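Local atomic coordinates of tumor necrosis factor receptor superfamily member 16 (Rattus norvegicus, PDB entry 1SG1), a protein that binds nerve growth factor and probably other neurotrophins at the cell surface through an elongated extracellular region built of cysteine-rich repeats. Residues C118-Y126 / D134-C142. Residues are numbered along the deposited sequence; the frame is centred on the assembly and turned at random.
Sequences CEECPEGTY and DPCLPCTVC
The antiparallel hairpin of a TNF-receptor cysteine-rich repeat joins strands 125-126 and 137-138, and the Cys121–Cys136 disulfide (SG to SG 2.0 Å, chi3 -87°) links the chain ahead of the 122-125 turn to the residue just before strand 137-138. Tyr126 and Leu137 form the hydrogen-bonded pair: Leu137 N donates to Tyr126 O at 2.7 Å. Beyond the ladder, Cys139 N donates a hydrogen bond to Gly124 O (3.0 Å). On one face the Tyr126 and Leu137 side chains cross obliquely, ring atom CE1 3.5 Å from Leu137 CB, while Pro138 O meets the ring edge. Thr125 and Pro138 form the non-hydrogen-bonded pair, their side chains on the other face. With chi1 at 72°, Thr125 OG1 lies 3.3 Å from Cys136 CB and bonds back to Pro122 O at 3.2 Å; Thr125 N grips the same oxygen, closing the type II turn. A valine here would probably leave Pro122 O with the backbone N–H alone and the turn less firmly held. A water bridges Glu119 OE1 and Cys136 N; outside this contact, Glu119 salt-bridges a basic side chain of another protein's chain. Disulfide, turn and ladder are typical of a TNF-receptor cysteine-rich domain.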
loop_
_atom_site.group_PDB
_atom_site.type_symbol
_atom_site.label_atom_id
_atom_site.label_comp_id
_atom_site.label_asym_id
_atom_site.label_seq_id
_atom_site.Cartn_x
_atom_site.Cartn_y
_atom_site.Cartn_z
ATOM N N CYS C 118 -10.193 15.190 15.958
ATOM C CA CYS C 118 -11.625 14.975 16.203
ATOM C C CYS C 118 -12.526 16.198 16.113
ATOM O O CYS C 118 -12.076 17.320 15.973
ATOM C CB CYS C 118 -11.841 14.320 17.555
ATOM S SG CYS C 118 -11.139 12.655 17.641
ATOM N N GLU C 119 -13.820 15.951 16.238
ATOM C CA GLU C 119 -14.831 16.992 16.133
ATOM C C GLU C 119 -16.042 16.686 17.007
ATOM O O GLU C 119 -16.502 15.550 17.077
ATOM C CB GLU C 119 -15.255 17.075 14.676
ATOM C CG GLU C 119 -16.394 17.976 14.333
ATOM C CD GLU C 119 -16.705 17.901 12.852
ATOM O OE1 GLU C 119 -17.105 16.815 12.368
ATOM O OE2 GLU C 119 -16.529 18.923 12.163
ATOM N N GLU C 120 -16.537 17.709 17.694
ATOM C CA GLU C 120 -17.718 17.579 18.524
ATOM C C GLU C 120 -18.759 17.607 17.412
ATOM O O GLU C 120 -18.725 18.506 16.563
ATOM C CB GLU C 120 -17.853 18.810 19.414
ATOM C CG GLU C 120 -18.532 18.586 20.747
ATOM C CD GLU C 120 -17.730 17.684 21.673
ATOM O OE1 GLU C 120 -16.481 17.754 21.638
ATOM O OE2 GLU C 120 -18.354 16.919 22.445
ATOM N N CYS C 121 -19.644 16.607 17.394
ATOM C CA CYS C 121 -20.671 16.485 16.366
ATOM C C CYS C 121 -21.540 17.725 16.238
ATOM O O CYS C 121 -22.091 18.238 17.217
ATOM C CB CYS C 121 -21.530 15.241 16.622
ATOM S SG CYS C 121 -20.649 13.659 16.375
ATOM N N PRO C 122 -21.665 18.242 15.014
ATOM C CA PRO C 122 -22.482 19.435 14.817
ATOM C C PRO C 122 -23.979 19.163 14.893
ATOM O O PRO C 122 -24.423 18.019 15.045
ATOM C CB PRO C 122 -22.042 19.928 13.442
ATOM C CG PRO C 122 -21.754 18.670 12.728
ATOM C CD PRO C 122 -21.009 17.840 13.760
ATOM N N GLU C 123 -24.748 20.240 14.797
ATOM C CA GLU C 123 -26.195 20.176 14.845
ATOM C C GLU C 123 -26.652 19.215 13.770
ATOM O O GLU C 123 -26.251 19.341 12.634
ATOM C CB GLU C 123 -26.788 21.562 14.569
ATOM C CG GLU C 123 -27.764 22.068 15.633
ATOM C CD GLU C 123 -27.194 23.227 16.458
ATOM O OE1 GLU C 123 -26.953 24.317 15.877
ATOM O OE2 GLU C 123 -26.991 23.042 17.684
ATOM N N GLY C 124 -27.476 18.247 14.142
ATOM C CA GLY C 124 -27.984 17.305 13.169
ATOM C C GLY C 124 -27.238 16.003 12.964
ATOM O O GLY C 124 -27.642 15.207 12.121
ATOM N N THR C 125 -26.158 15.784 13.708
ATOM C CA THR C 125 -25.381 14.550 13.568
ATOM C C THR C 125 -25.023 13.942 14.909
ATOM O O THR C 125 -25.157 14.576 15.952
ATOM C CB THR C 125 -24.061 14.755 12.759
ATOM O OG1 THR C 125 -23.112 15.498 13.541
ATOM C CG2 THR C 125 -24.348 15.484 11.451
ATOM N N TYR C 126 -24.552 12.706 14.875
ATOM C CA TYR C 126 -24.206 12.024 16.099
ATOM C C TYR C 126 -23.051 11.086 15.852
ATOM O O TYR C 126 -22.632 10.873 14.713
ATOM C CB TYR C 126 -25.388 11.190 16.585
ATOM C CG TYR C 126 -25.620 9.964 15.726
ATOM C CD1 TYR C 126 -26.082 10.086 14.411
ATOM C CD2 TYR C 126 -25.318 8.687 16.203
ATOM C CE1 TYR C 126 -26.234 8.971 13.594
ATOM C CE2 TYR C 126 -25.466 7.564 15.395
ATOM C CZ TYR C 126 -25.925 7.713 14.093
ATOM O OH TYR C 126 -26.095 6.601 13.294
ATOM N N ASP C 134 -14.606 6.670 12.646
ATOM C CA ASP C 134 -15.997 7.075 12.417
ATOM C C ASP C 134 -16.297 8.551 12.488
ATOM O O ASP C 134 -16.051 9.193 13.504
ATOM C CB ASP C 134 -16.936 6.364 13.398
ATOM C CG ASP C 134 -17.185 4.922 13.025
ATOM O OD1 ASP C 134 -17.251 4.635 11.810
ATOM O OD2 ASP C 134 -17.341 4.082 13.932
ATOM N N PRO C 135 -16.850 9.110 11.403
ATOM C CA PRO C 135 -17.214 10.525 11.329
ATOM C C PRO C 135 -18.623 10.672 11.907
ATOM O O PRO C 135 -19.328 9.688 12.072
ATOM C CB PRO C 135 -17.154 10.809 9.836
ATOM C CG PRO C 135 -17.656 9.537 9.252
ATOM C CD PRO C 135 -17.018 8.450 10.099
ATOM N N CYS C 136 -19.025 11.894 12.245
ATOM C CA CYS C 136 -20.358 12.128 12.793
ATOM C C CYS C 136 -21.340 11.820 11.678
ATOM O O CYS C 136 -21.109 12.156 10.523
ATOM C CB CYS C 136 -20.487 13.567 13.277
ATOM S SG CYS C 136 -19.458 13.973 14.745
ATOM N N LEU C 137 -22.428 11.148 12.017
ATOM C CA LEU C 137 -23.396 10.759 11.014
ATOM C C LEU C 137 -24.673 11.577 11.028
ATOM O O LEU C 137 -25.034 12.195 12.040
ATOM C CB LEU C 137 -23.733 9.271 11.186
ATOM C CG LEU C 137 -22.566 8.285 11.039
ATOM C CD1 LEU C 137 -23.116 6.886 10.971
ATOM C CD2 LEU C 137 -21.790 8.566 9.773
ATOM N N PRO C 138 -25.364 11.623 9.887
ATOM C CA PRO C 138 -26.610 12.382 9.832
ATOM C C PRO C 138 -27.727 11.633 10.554
ATOM O O PRO C 138 -27.925 10.442 10.355
ATOM C CB PRO C 138 -26.848 12.565 8.322
ATOM C CG PRO C 138 -26.148 11.428 7.707
ATOM C CD PRO C 138 -24.883 11.317 8.532
ATOM N N CYS C 139 -28.435 12.348 11.415
ATOM C CA CYS C 139 -29.518 11.771 12.205
ATOM C C CYS C 139 -30.632 11.134 11.381
ATOM O O CYS C 139 -30.931 11.578 10.264
ATOM C CB CYS C 139 -30.157 12.838 13.096
ATOM S SG CYS C 139 -29.177 13.560 14.461
ATOM N N THR C 140 -31.239 10.089 11.938
ATOM C CA THR C 140 -32.376 9.443 11.301
ATOM C C THR C 140 -33.591 10.321 11.619
ATOM O O THR C 140 -33.773 10.753 12.755
ATOM C CB THR C 140 -32.662 8.054 11.899
ATOM O OG1 THR C 140 -31.760 7.093 11.353
ATOM C CG2 THR C 140 -34.089 7.622 11.595
ATOM N N VAL C 141 -34.420 10.594 10.622
ATOM C CA VAL C 141 -35.615 11.392 10.873
ATOM C C VAL C 141 -36.822 10.461 10.926
ATOM O O VAL C 141 -37.222 9.916 9.897
ATOM C CB VAL C 141 -35.846 12.434 9.770
ATOM C CG1 VAL C 141 -37.005 13.332 10.144
ATOM C CG2 VAL C 141 -34.597 13.257 9.564
ATOM N N CYS C 142 -37.378 10.265 12.122
ATOM C CA CYS C 142 -38.544 9.404 12.296
ATOM C C CYS C 142 -39.721 9.931 11.496
ATOM O O CYS C 142 -39.921 11.136 11.380
ATOM C CB CYS C 142 -38.989 9.314 13.755
ATOM S SG CYS C 142 -37.960 8.385 14.935
HETATM O O HOH W 1 -17.098 13.851 11.857
#